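Local structure of fatty acid synthase 1, isoform A (Drosophila melanogaster, 6FN6) at residues Glu843-Met846 / Gln847-Val850; Thr694-Tyr697 / Ala698-Arg702; Ile725-Ala728 / Leu729-Leu733; Gln675-Glu678 / Lys679-Met682; Gly630-Ala633 / Glu634-Cys637. The protein is a multifunctional fatty acid synthase, of which this piece is the dehydratase, enoylreductase and ketoreductase region that probably processes carrier-bound acyl chains. All blocks are in the same frame, centred on the assembly; numbering follows the deposited sequence.

Interaction 1 (Glu843-Met846 / Gln847-Val850)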
loop_
_atom_site.group_PDB
_atom_site.type_symbol
_atom_site.label_atom_id
_atom_site.label_comp_id
_atom_site.label_asym_id
_atom_site.label_seq_id
_atom_site.Cartn_x
_atom_site.Cartn_y
_atom_site.Cartn_z
ATOM N N GLU A 843 16.361 -20.256 10.896
ATOM C CA GLU A 843 16.954 -20.811 12.109
ATOM C C GLU A 843 16.246 -22.084 12.559
ATOM O O GLU A 843 15.220 -22.469 11.998
ATOM C CB GLU A 843 16.923 -19.774 13.233
ATOM C CG GLU A 843 17.642 -18.473 12.903
ATOM C CD GLU A 843 19.084 -18.691 12.482
ATOM O OE1 GLU A 843 19.752 -19.564 13.076
ATOM O OE2 GLU A 843 19.548 -17.989 11.560
ATOM N N GLU A 844 16.798 -22.727 13.584
ATOM C CA GLU A 844 16.342 -24.051 13.999
ATOM C C GLU A 844 15.192 -24.013 15.004
ATOM O O GLU A 844 14.229 -24.769 14.878
ATOM C CB GLU A 844 17.510 -24.839 14.601
ATOM C CG GLU A 844 18.567 -25.259 13.586
ATOM C CD GLU A 844 19.455 -24.110 13.148
ATOM O OE1 GLU A 844 19.323 -23.002 13.712
ATOM O OE2 GLU A 844 20.286 -24.315 12.236
ATOM N N GLU A 845 15.293 -23.140 16.002
ATOM C CA GLU A 845 14.316 -23.119 17.087
ATOM C C GLU A 845 12.903 -22.892 16.561
ATOM O O GLU A 845 11.940 -23.444 17.095
ATOM C CB GLU A 845 14.669 -22.041 18.112
ATOM C CG GLU A 845 13.682 -21.947 19.272
ATOM C CD GLU A 845 13.452 -23.283 19.962
ATOM O OE1 GLU A 845 14.354 -24.147 19.915
ATOM O OE2 GLU A 845 12.364 -23.470 20.547
ATOM N N MET A 846 12.784 -22.076 15.520
ATOM C CA MET A 846 11.487 -21.807 14.907
ATOM C C MET A 846 10.912 -23.088 14.305
ATOM O O MET A 846 9.712 -23.349 14.405
ATOM C CB MET A 846 11.616 -20.724 13.835
ATOM C CG MET A 846 10.294 -20.124 13.395
ATOM S SD MET A 846 9.361 -19.395 14.758
ATOM C CE MET A 846 7.976 -20.523 14.843
ATOM N N GLN A 847 11.777 -23.878 13.674
ATOM C CA GLN A 847 11.374 -25.159 13.103
ATOM C C GLN A 847 10.866 -26.104 14.187
ATOM O O GLN A 847 9.867 -26.797 14.006
ATOM C CB GLN A 847 12.542 -25.812 12.361
ATOM C CG GLN A 847 13.012 -25.053 11.133
ATOM C CD GLN A 847 14.386 -25.498 10.671
ATOM O OE1 GLN A 847 14.996 -26.385 11.267
ATOM N NE2 GLN A 847 14.876 -24.888 9.598
ATOM N N ASN A 848 11.561 -26.127 15.318
ATOM C CA ASN A 848 11.208 -27.026 16.409
ATOM C C ASN A 848 9.903 -26.614 17.080
ATOM O O ASN A 848 9.168 -27.460 17.587
ATOM C CB ASN A 848 12.335 -27.068 17.440
ATOM C CG ASN A 848 13.547 -27.829 16.944
ATOM O OD1 ASN A 848 13.427 -28.942 16.427
ATOM N ND2 ASN A 848 14.723 -27.229 17.087
ATOM N N GLN A 849 9.617 -25.317 17.091
ATOM C CA GLN A 849 8.390 -24.827 17.703
ATOM C C GLN A 849 7.171 -25.198 16.860
ATOM O O GLN A 849 6.174 -25.694 17.386
ATOM C CB GLN A 849 8.451 -23.312 17.910
ATOM C CG GLN A 849 7.190 -22.732 18.537
ATOM C CD GLN A 849 6.898 -23.330 19.903
ATOM O OE1 GLN A 849 5.941 -24.087 20.073
ATOM N NE2 GLN A 849 7.727 -22.997 20.885
ATOM N N VAL A 850 7.247 -24.955 15.554
ATOM C CA VAL A 850 6.106 -25.187 14.674
ATOM C C VAL A 850 5.727 -26.665 14.681
ATOM O O VAL A 850 4.544 -27.005 14.694
ATOM C CB VAL A 850 6.387 -24.699 13.229
ATOM C CG1 VAL A 850 6.567 -23.191 13.198
ATOM C CG2 VAL A 850 7.608 -25.385 12.644
#
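With chi1 at -165°, Met846 sends CG away from its own backbone N, and bends at chi2 and chi3 bring CE to Val850. The pair is an i to i+4 contact in the opening turns of helix 844-860, within the zinc-binding dehydrogenase-like (enoylreductase) part of the chain. Met846 CE lies 3.4 Å from Val850 CG1, the two side chains crossing at about a right angle; only the methyl of the methionine reaches the valine. Tyr697 and Val701 of helix 689-702 also pack on Met846, which thus sits between the two helices.

Gln847 runs the other way. Its CG lies beside the backbone N, and the chain, extended beyond it, runs along the preceding turn, placing CD 3.4 Å from Glu843 O. The amide gets its hydrogen bonds elsewhere: OE1 accepts from Arg671 NE and NE2 donates to Val839 O, which together fix the rotation of this buried group.

Backbone bonds of ordinary i to i+4 spacing carry the helix, from Asn848 N to Glu844 O (3.0 Å), from Gln849 N to Glu845 O (3.0 Å) and from Val850 N to Met846 O (3.2 Å). Three glutamates, Glu843, Glu844 and Glu845, gather near this N-terminal end, where their charge would probably be favourable to the helix dipole. On the outer flank the Glu845 carboxylate and the Asn848 amide only approach one another, their planes 50° apart and OE1 of Glu845 4.2 Å from ND2 of Asn848.

Interaction 2 (Thr694-Tyr697 / Ala698-Arg702)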
loop_
_atom_site.group_PDB
_atom_site.type_symbol
_atom_site.label_atom_id
_atom_site.label_comp_id
_atom_site.label_asym_id
_atom_site.label_seq_id
_atom_site.Cartn_x
_atom_site.Cartn_y
_atom_site.Cartn_z
ATOM N N THR A 694 1.933 -24.605 8.117
ATOM C CA THR A 694 1.612 -23.275 7.622
ATOM C C THR A 694 0.594 -22.599 8.535
ATOM O O THR A 694 0.773 -21.449 8.941
ATOM C CB THR A 694 1.050 -23.335 6.189
ATOM O OG1 THR A 694 1.985 -24.002 5.336
ATOM C CG2 THR A 694 0.782 -21.936 5.648
ATOM N N VAL A 695 -0.474 -23.324 8.850
ATOM C CA VAL A 695 -1.567 -22.780 9.643
ATOM C C VAL A 695 -1.060 -22.341 11.008
ATOM O O VAL A 695 -1.427 -21.275 11.506
ATOM C CB VAL A 695 -2.711 -23.809 9.776
ATOM C CG1 VAL A 695 -3.610 -23.485 10.963
ATOM C CG2 VAL A 695 -3.533 -23.855 8.506
ATOM N N TYR A 696 -0.203 -23.157 11.608
ATOM C CA TYR A 696 0.277 -22.883 12.953
ATOM C C TYR A 696 1.308 -21.760 12.969
ATOM O O TYR A 696 1.333 -20.952 13.896
ATOM C CB TYR A 696 0.864 -24.149 13.573
ATOM C CG TYR A 696 -0.174 -25.011 14.253
ATOM C CD1 TYR A 696 -0.720 -24.639 15.476
ATOM C CD2 TYR A 696 -0.613 -26.195 13.673
ATOM C CE1 TYR A 696 -1.672 -25.421 16.102
ATOM C CE2 TYR A 696 -1.565 -26.983 14.294
ATOM C CZ TYR A 696 -2.091 -26.590 15.508
ATOM O OH TYR A 696 -3.038 -27.369 16.130
ATOM N N TYR A 697 2.147 -21.692 11.942
ATOM C CA TYR A 697 3.155 -20.641 11.882
ATOM C C TYR A 697 2.498 -19.286 11.631
ATOM O O TYR A 697 3.030 -18.244 12.017
ATOM C CB TYR A 697 4.189 -20.924 10.791
ATOM C CG TYR A 697 5.191 -19.801 10.647
ATOM C CD1 TYR A 697 6.118 -19.545 11.649
ATOM C CD2 TYR A 697 5.193 -18.980 9.529
ATOM C CE1 TYR A 697 7.028 -18.517 11.535
ATOM C CE2 TYR A 697 6.103 -17.945 9.407
ATOM C CZ TYR A 697 7.017 -17.718 10.415
ATOM O OH TYR A 697 7.926 -16.691 10.308
ATOM N N ALA A 698 1.342 -19.309 10.976
ATOM C CA ALA A 698 0.638 -18.084 10.616
ATOM C C ALA A 698 -0.300 -17.621 11.731
ATOM O O ALA A 698 -0.238 -16.471 12.168
ATOM C CB ALA A 698 -0.144 -18.287 9.322
ATOM N N LEU A 699 -1.167 -18.523 12.181
ATOM C CA LEU A 699 -2.222 -18.168 13.126
ATOM C C LEU A 699 -1.736 -18.073 14.575
ATOM O O LEU A 699 -2.165 -17.188 15.317
ATOM C CB LEU A 699 -3.365 -19.185 13.045
ATOM C CG LEU A 699 -4.018 -19.421 11.679
ATOM C CD1 LEU A 699 -5.276 -20.258 11.841
ATOM C CD2 LEU A 699 -4.329 -18.116 10.955
ATOM N N VAL A 700 -0.840 -18.970 14.976
ATOM C CA VAL A 700 -0.428 -19.047 16.375
ATOM C C VAL A 700 0.857 -18.266 16.628
ATOM O O VAL A 700 0.920 -17.451 17.547
ATOM C CB VAL A 700 -0.264 -20.518 16.816
ATOM C CG1 VAL A 700 0.267 -20.605 18.240
ATOM C CG2 VAL A 700 -1.585 -21.250 16.706
ATOM N N VAL A 701 1.880 -18.509 15.818
ATOM C CA VAL A 701 3.172 -17.874 16.032
ATOM C C VAL A 701 3.102 -16.403 15.653
ATOM O O VAL A 701 3.249 -15.526 16.502
ATOM C CB VAL A 701 4.286 -18.587 15.240
ATOM C CG1 VAL A 701 5.629 -17.892 15.456
ATOM C CG2 VAL A 701 4.369 -20.048 15.640
ATOM N N ARG A 702 2.890 -16.137 14.371
ATOM C CA ARG A 702 2.867 -14.772 13.862
ATOM C C ARG A 702 1.633 -14.003 14.338
ATOM O O ARG A 702 1.753 -12.926 14.924
ATOM C CB ARG A 702 2.921 -14.788 12.332
ATOM C CG ARG A 702 4.204 -15.390 11.769
ATOM C CD ARG A 702 5.389 -14.450 11.928
ATOM N NE ARG A 702 5.274 -13.283 11.055
ATOM C CZ ARG A 702 5.758 -13.214 9.818
ATOM N NH1 ARG A 702 6.404 -14.241 9.285
ATOM N NH2 ARG A 702 5.597 -12.108 9.109
#
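Arg702 curls back beside Tyr697 and touches it twice. Its NH1 donates to Tyr697 OH over 3.1 Å with an N-H...O angle of 145°, the hydroxyl lying a little out of the guanidinium plane. Nearer the backbone, Arg702 CG sits over one face of the tyrosine ring, toward its rim, in a CH-pi contact 4.1 Å from the centroid. Ring and guanidinium planes stand 80° apart, so the arginine meets the ring with its aliphatic part and the hydroxyl with an N-H, rather than stacking flat. Bends at chi2 and chi3 fold the chain into this hook.

Behind these side chains the backbone widens. Arg702 N bonds to Tyr697 O at 3.2 Å, five residues back, and Val701 N likewise reaches Tyr696 O at 3.2 Å, an oxygen that also accepts from Val700 N at 3.1 Å. The wider turn is consistent with Arg702 CG coming over the face of the Tyr697 ring. On other faces of the helix, Val695 CG1 packs on Leu699 CD1 at 3.7 Å, and Val700 CG2 lies beside Tyr696 CD1 at 3.7 Å, the two side chains pointing the same way.

Further out, Arg702 NE and NH2 bond to His832 ND1 and Gly833 O of the same chain. Asn828 of the second subunit bonds to both members of the pair, accepting from Arg702 NH1 and donating to Tyr697 OH. The arrangement is a pi-type turn closing helix 689-702 at a dimer contact, consistent with enoylreductase domains that pair through their nucleotide-binding, Rossmann-type halves.

Interaction 3 (Ile725-Ala728 / Leu729-Leu733)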
loop_
_atom_site.group_PDB
_atom_site.type_symbol
_atom_site.label_atom_id
_atom_site.label_comp_id
_atom_site.label_asym_id
_atom_site.label_seq_id
_atom_site.Cartn_x
_atom_site.Cartn_y
_atom_site.Cartn_z
ATOM N N ILE A 725 -9.375 -23.736 9.306
ATOM C CA ILE A 725 -10.698 -23.760 9.923
ATOM C C ILE A 725 -10.708 -24.716 11.113
ATOM O O ILE A 725 -11.264 -24.409 12.163
ATOM C CB ILE A 725 -11.782 -24.146 8.895
ATOM C CG1 ILE A 725 -11.858 -23.099 7.781
ATOM C CG2 ILE A 725 -13.145 -24.289 9.574
ATOM C CD1 ILE A 725 -12.664 -23.541 6.569
ATOM N N SER A 726 -10.094 -25.880 10.937
ATOM C CA SER A 726 -10.062 -26.898 11.981
ATOM C C SER A 726 -9.355 -26.389 13.233
ATOM O O SER A 726 -9.878 -26.502 14.338
ATOM C CB SER A 726 -9.372 -28.165 11.465
ATOM O OG SER A 726 -9.374 -29.187 12.447
ATOM N N VAL A 727 -8.162 -25.833 13.057
ATOM C CA VAL A 727 -7.379 -25.347 14.187
ATOM C C VAL A 727 -8.079 -24.157 14.834
ATOM O O VAL A 727 -8.198 -24.091 16.057
ATOM C CB VAL A 727 -5.943 -24.975 13.756
ATOM C CG1 VAL A 727 -5.141 -24.451 14.940
ATOM C CG2 VAL A 727 -5.244 -26.177 13.148
ATOM N N ALA A 728 -8.538 -23.218 14.013
ATOM C CA ALA A 728 -9.209 -22.025 14.517
ATOM C C ALA A 728 -10.418 -22.396 15.374
ATOM O O ALA A 728 -10.530 -21.965 16.524
ATOM C CB ALA A 728 -9.636 -21.131 13.364
ATOM N N LEU A 729 -11.319 -23.195 14.811
ATOM C CA LEU A 729 -12.505 -23.630 15.536
ATOM C C LEU A 729 -12.110 -24.371 16.810
ATOM O O LEU A 729 -12.819 -24.317 17.816
ATOM C CB LEU A 729 -13.385 -24.522 14.658
ATOM C CG LEU A 729 -14.123 -23.843 13.499
ATOM C CD1 LEU A 729 -14.904 -24.870 12.697
ATOM C CD2 LEU A 729 -15.050 -22.733 13.991
ATOM N N ALA A 730 -10.976 -25.060 16.763
ATOM C CA ALA A 730 -10.487 -25.803 17.918
ATOM C C ALA A 730 -10.061 -24.845 19.026
ATOM O O ALA A 730 -10.253 -25.127 20.208
ATOM C CB ALA A 730 -9.332 -26.705 17.520
ATOM N N HIS A 731 -9.475 -23.717 18.638
ATOM C CA HIS A 731 -9.028 -22.719 19.604
ATOM C C HIS A 731 -10.189 -21.844 20.085
ATOM O O HIS A 731 -10.045 -21.083 21.045
ATOM C CB HIS A 731 -7.923 -21.853 18.998
ATOM C CG HIS A 731 -6.560 -22.469 19.091
ATOM N ND1 HIS A 731 -5.507 -21.851 19.732
ATOM C CD2 HIS A 731 -6.081 -23.649 18.633
ATOM C CE1 HIS A 731 -4.438 -22.622 19.660
ATOM N NE2 HIS A 731 -4.758 -23.719 18.999
ATOM N N GLY A 732 -11.332 -21.950 19.413
ATOM C CA GLY A 732 -12.549 -21.298 19.862
ATOM C C GLY A 732 -12.864 -19.968 19.205
ATOM O O GLY A 732 -13.664 -19.192 19.723
ATOM N N LEU A 733 -12.234 -19.690 18.070
ATOM C CA LEU A 733 -12.506 -18.454 17.346
ATOM C C LEU A 733 -13.802 -18.541 16.550
ATOM O O LEU A 733 -14.250 -19.627 16.183
ATOM C CB LEU A 733 -11.354 -18.110 16.400
ATOM C CG LEU A 733 -10.110 -17.466 17.019
ATOM C CD1 LEU A 733 -9.369 -18.438 17.924
ATOM C CD2 LEU A 733 -9.196 -16.935 15.926
#
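Helix 719-731 ends in a Schellman motif, with Leu733 N bonded to Ala728 O at 3.2 Å and Gly732, at phi 97°, as the C-prime residue. The inner bond of the motif, from Gly732 N to Leu729 O, is weak. At such backbone angles a CB would press on the carbonyl oxygen of His731, which accounts for glycine. The turn delivers the chain into strand 734-739, completing the beta-alpha-beta unit that starts with strand 710-713 in the Rossmann-type sheet.

One turn earlier, Ile725 and Leu729 lie side by side and point the same way, with Ile725 CG2 3.6 Å from Leu729 CD1. The leucine CG lies beside its backbone N (chi1 -71°), which lays the side chain back along the helix toward Ile725. Both residues face strand 734-739, Leu729 resting on Val735 and Ile725 on Thr737. Cutting Leu729 back to an alanine would probably open a gap between the helix and Val735 and leave Ile725 CG2 without its partner.

Another face of the helix, where Met705 touches both Val727 and His731, carries a similar pair, also alike in direction, with Val727 CG1 3.9 Å from His731 CD2.

Interaction 4 (Gln675-Glu678 / Lys679-Met682)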
loop_
_atom_site.group_PDB
_atom_site.type_symbol
_atom_site.label_atom_id
_atom_site.label_comp_id
_atom_site.label_asym_id
_atom_site.label_seq_id
_atom_site.Cartn_x
_atom_site.Cartn_y
_atom_site.Cartn_z
ATOM N N GLN A 675 6.148 -38.820 13.843
ATOM C CA GLN A 675 5.867 -40.245 13.715
ATOM C C GLN A 675 4.366 -40.437 13.556
ATOM O O GLN A 675 3.583 -39.991 14.394
ATOM C CB GLN A 675 6.391 -41.033 14.916
ATOM C CG GLN A 675 7.907 -41.157 14.954
ATOM C CD GLN A 675 8.377 -42.417 15.661
ATOM O OE1 GLN A 675 7.647 -43.404 15.750
ATOM N NE2 GLN A 675 9.609 -42.392 16.156
ATOM N N ILE A 676 3.972 -41.097 12.472
ATOM C CA ILE A 676 2.561 -41.258 12.154
ATOM C C ILE A 676 1.863 -41.967 13.315
ATOM O O ILE A 676 2.364 -42.973 13.819
ATOM C CB ILE A 676 2.366 -42.033 10.836
ATOM C CG1 ILE A 676 3.125 -41.350 9.693
ATOM C CG2 ILE A 676 0.878 -42.134 10.497
ATOM C CD1 ILE A 676 3.107 -42.120 8.382
ATOM N N PRO A 677 0.708 -41.437 13.754
ATOM C CA PRO A 677 -0.073 -42.101 14.800
ATOM C C PRO A 677 -0.847 -43.303 14.270
ATOM O O PRO A 677 -0.917 -43.502 13.056
ATOM C CB PRO A 677 -1.026 -41.004 15.272
ATOM C CG PRO A 677 -1.230 -40.158 14.077
ATOM C CD PRO A 677 0.076 -40.174 13.327
ATOM N N GLU A 678 -1.409 -44.098 15.174
ATOM C CA GLU A 678 -2.242 -45.230 14.787
ATOM C C GLU A 678 -3.581 -44.696 14.283
ATOM O O GLU A 678 -3.952 -43.564 14.588
ATOM C CB GLU A 678 -2.442 -46.187 15.964
ATOM C CG GLU A 678 -2.980 -47.556 15.568
ATOM C CD GLU A 678 -3.230 -48.452 16.765
ATOM O OE1 GLU A 678 -3.634 -49.619 16.564
ATOM O OE2 GLU A 678 -3.030 -47.990 17.908
ATOM N N LYS A 679 -4.287 -45.505 13.498
ATOM C CA LYS A 679 -5.564 -45.109 12.899
ATOM C C LYS A 679 -5.379 -43.980 11.887
ATOM O O LYS A 679 -6.342 -43.312 11.506
ATOM C CB LYS A 679 -6.574 -44.682 13.974
ATOM C CG LYS A 679 -7.015 -45.792 14.919
ATOM C CD LYS A 679 -7.864 -46.825 14.188
ATOM C CE LYS A 679 -8.235 -47.997 15.083
ATOM N NZ LYS A 679 -7.050 -48.783 15.517
ATOM N N TRP A 680 -4.138 -43.771 11.458
ATOM C CA TRP A 680 -3.849 -42.907 10.321
ATOM C C TRP A 680 -3.182 -43.727 9.229
ATOM O O TRP A 680 -2.164 -44.378 9.469
ATOM C CB TRP A 680 -2.935 -41.741 10.711
ATOM C CG TRP A 680 -3.634 -40.550 11.298
ATOM C CD1 TRP A 680 -4.896 -40.505 11.811
ATOM C CD2 TRP A 680 -3.103 -39.225 11.421
ATOM N NE1 TRP A 680 -5.183 -39.235 12.252
ATOM C CE2 TRP A 680 -4.097 -38.430 12.023
ATOM C CE3 TRP A 680 -1.882 -38.634 11.082
ATOM C CZ2 TRP A 680 -3.908 -37.076 12.297
ATOM C CZ3 TRP A 680 -1.695 -37.289 11.355
ATOM C CH2 TRP A 680 -2.703 -36.525 11.956
ATOM N N THR A 681 -3.761 -43.707 8.034
ATOM C CA THR A 681 -3.129 -44.334 6.884
ATOM C C THR A 681 -2.018 -43.395 6.433
ATOM O O THR A 681 -2.093 -42.188 6.672
ATOM C CB THR A 681 -4.120 -44.591 5.730
ATOM O OG1 THR A 681 -4.555 -43.344 5.176
ATOM C CG2 THR A 681 -5.332 -45.370 6.224
ATOM N N MET A 682 -0.977 -43.938 5.811
ATOM C CA MET A 682 0.066 -43.097 5.240
ATOM C C MET A 682 -0.568 -42.087 4.292
ATOM O O MET A 682 -0.159 -40.929 4.239
ATOM C CB MET A 682 1.106 -43.937 4.498
ATOM C CG MET A 682 2.116 -44.620 5.399
ATOM S SD MET A 682 3.329 -45.554 4.447
ATOM C CE MET A 682 4.422 -46.107 5.748
#
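The carbonyl oxygens of Pro677 and Trp680, at the two ends of a type II beta turn, both accept a hydrogen bond from one nitrogen, NH2 of Arg652. A single guanidinium N thus grips the turn at either end. Lys679, with phi at 66°, takes the positive-phi corner of that turn.

Across the turn, Pro677 CG and CD lie against the indole. Pro677 CG makes a CH-pi contact over one face of Trp680, 3.7 Å from the centroid of the six-membered ring, and the neighbouring Pro677 CD comes to 3.4 Å from Trp680 CE3. Ile676 arrives from a different side: its CG2 sits near the ring plane at the edge and packs on Trp680 CB at 3.8 Å. The other branch of the isoleucine ends in CD1, 4.0 Å from Met682 CG. An alanine in place of Trp680 would probably leave Pro677 CG and CD without the ring they rest on and open a gap beside Met654 and Ala685.

At the exposed corner Glu678 OE1 and Lys679 NZ form a long salt bridge of 3.7 Å, and the lysine is poorly ordered, so it probably adds little.

The turn links strand 673-675 to helix 682-685, whose N-cap is Thr681, its OG1 bonded to Glu684 N. Ile676 and Trp680 pack on Met654 of strand 652-656 and on Ala685 of the helix, while Met682 reaches Tyr607 and Tyr608 of strand 601-611.

Interaction 5 (Gly630-Ala633 / Glu634-Cys637)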
loop_
_atom_site.group_PDB
_atom_site.type_symbol
_atom_site.label_atom_id
_atom_site.label_comp_id
_atom_site.label_asym_id
_atom_site.label_seq_id
_atom_site.Cartn_x
_atom_site.Cartn_y
_atom_site.Cartn_z
ATOM N N GLY A 630 17.140 -21.265 -1.271
ATOM C CA GLY A 630 18.511 -21.702 -1.461
ATOM C C GLY A 630 18.944 -21.909 -2.901
ATOM O O GLY A 630 18.607 -21.124 -3.787
ATOM N N ASP A 631 19.693 -22.984 -3.131
ATOM C CA ASP A 631 20.297 -23.244 -4.435
ATOM C C ASP A 631 19.482 -24.213 -5.290
ATOM O O ASP A 631 20.044 -24.958 -6.093
ATOM C CB ASP A 631 21.717 -23.787 -4.255
ATOM C CG ASP A 631 21.757 -25.066 -3.437
ATOM O OD1 ASP A 631 20.699 -25.710 -3.272
ATOM O OD2 ASP A 631 22.852 -25.430 -2.961
ATOM N N LEU A 632 18.164 -24.203 -5.127
ATOM C CA LEU A 632 17.312 -25.143 -5.848
ATOM C C LEU A 632 17.230 -24.782 -7.329
ATOM O O LEU A 632 17.018 -25.651 -8.174
ATOM C CB LEU A 632 15.912 -25.183 -5.234
ATOM C CG LEU A 632 15.833 -25.694 -3.792
ATOM C CD1 LEU A 632 14.452 -25.445 -3.200
ATOM C CD2 LEU A 632 16.188 -27.173 -3.717
ATOM N N ALA A 633 17.396 -23.500 -7.643
ATOM C CA ALA A 633 17.384 -23.047 -9.031
ATOM C C ALA A 633 18.427 -23.806 -9.851
ATOM O O ALA A 633 18.253 -24.015 -11.053
ATOM C CB ALA A 633 17.634 -21.551 -9.103
ATOM N N GLU A 634 19.517 -24.200 -9.199
ATOM C CA GLU A 634 20.560 -24.996 -9.841
ATOM C C GLU A 634 20.157 -26.464 -9.989
ATOM O O GLU A 634 20.510 -27.118 -10.970
ATOM C CB GLU A 634 21.868 -24.901 -9.048
ATOM C CG GLU A 634 22.443 -23.495 -8.941
ATOM C CD GLU A 634 23.334 -23.137 -10.119
ATOM O OE1 GLU A 634 23.170 -23.746 -11.198
ATOM O OE2 GLU A 634 24.200 -22.250 -9.964
ATOM N N GLN A 635 19.407 -26.974 -9.017
ATOM C CA GLN A 635 19.113 -28.403 -8.936
ATOM C C GLN A 635 18.099 -28.868 -9.981
ATOM O O GLN A 635 17.314 -28.074 -10.501
ATOM C CB GLN A 635 18.587 -28.748 -7.538
ATOM C CG GLN A 635 19.518 -28.363 -6.394
ATOM C CD GLN A 635 20.689 -29.314 -6.243
ATOM O OE1 GLN A 635 20.578 -30.506 -6.530
ATOM N NE2 GLN A 635 21.822 -28.789 -5.789
ATOM N N ASP A 636 18.129 -30.165 -10.277
ATOM C CA ASP A 636 17.185 -30.778 -11.209
ATOM C C ASP A 636 15.976 -31.329 -10.456
ATOM O O ASP A 636 14.835 -31.173 -10.889
ATOM C CB ASP A 636 17.864 -31.898 -12.004
ATOM C CG ASP A 636 18.543 -31.395 -13.266
ATOM O OD1 ASP A 636 18.054 -30.414 -13.866
ATOM O OD2 ASP A 636 19.572 -31.984 -13.656
ATOM N N CYS A 637 16.246 -31.987 -9.332
ATOM C CA CYS A 637 15.210 -32.575 -8.489
ATOM C C CYS A 637 14.727 -31.562 -7.454
ATOM O O CYS A 637 15.392 -31.343 -6.444
ATOM C CB CYS A 637 15.746 -33.833 -7.799
ATOM S SG CYS A 637 14.726 -34.477 -6.449
#
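Gln635 folds back over the residues that precede it. Its CB lies 3.5 Å from Leu632 O. The next atom, CG, stands opposite the carbonyl carbon (chi1 -57°) and comes to 3.5 Å from Asp631 O, with CD2 of Leu632 farther off. A bend at chi2 (-76°) then turns the amide toward the carboxylate of Asp631. The approach stops short of a bond: Gln635 NE2 remains 4.1 Å from Asp631 OD1, the two side chains crossing with their planes 43° apart. Gln635 also packs on Lys660.

The backbone holds the turn. Glu634 N donates to Asp631 O at 3.2 Å, from well above the plane of that carbonyl, and Gln635 N reaches Leu632 O at 2.9 Å in a bond that is weak because the N-H points poorly at it. Both bonds join residues three apart, so the chain from Asp631 to Gln635 winds through two overlapping tight turns. Glu634 adds its CB, 3.5 Å from Asp631 O, and sends its carboxylate outward.

This bend belongs to the loop between helix 613-620 and strand 642-646. Leu632, its buried member, rests on Ala659, and Ala633 touches Leu187 of the predicted C-terminal hotdog region of the dehydratase, so the loop meets another catalytic part of the chain.

With one ordinary and one weak backbone bond, and aliphatic carbons of Glu634 and Gln635 against carbonyl oxygens, the turn owes its shape to the main chain, while the Asp631 carboxylate and Gln635 amide probably contribute only a loose electrostatic attraction.

How the interactions relate
Along the chain the order is interaction 5, 4, 2, 3 and 1. Each is a local contact between adjoining segments, so none closes a long loop; they run in series, without nesting or crossing. Interaction 5 shapes a surface loop facing the dehydratase, its centre about 27 Å from that of interaction 2, and interaction 4 forms the turn entering helix 682-685. The last three come together in space: interaction 2, on helix 689-702, touches interaction 3 through Val695 and Tyr696 against Val727 of helix 719-731, and interaction 1 through Tyr697 and Val701 against Met846 of helix 844-860. Helix 689-702 thus lies between the other two, whose contacts do not touch.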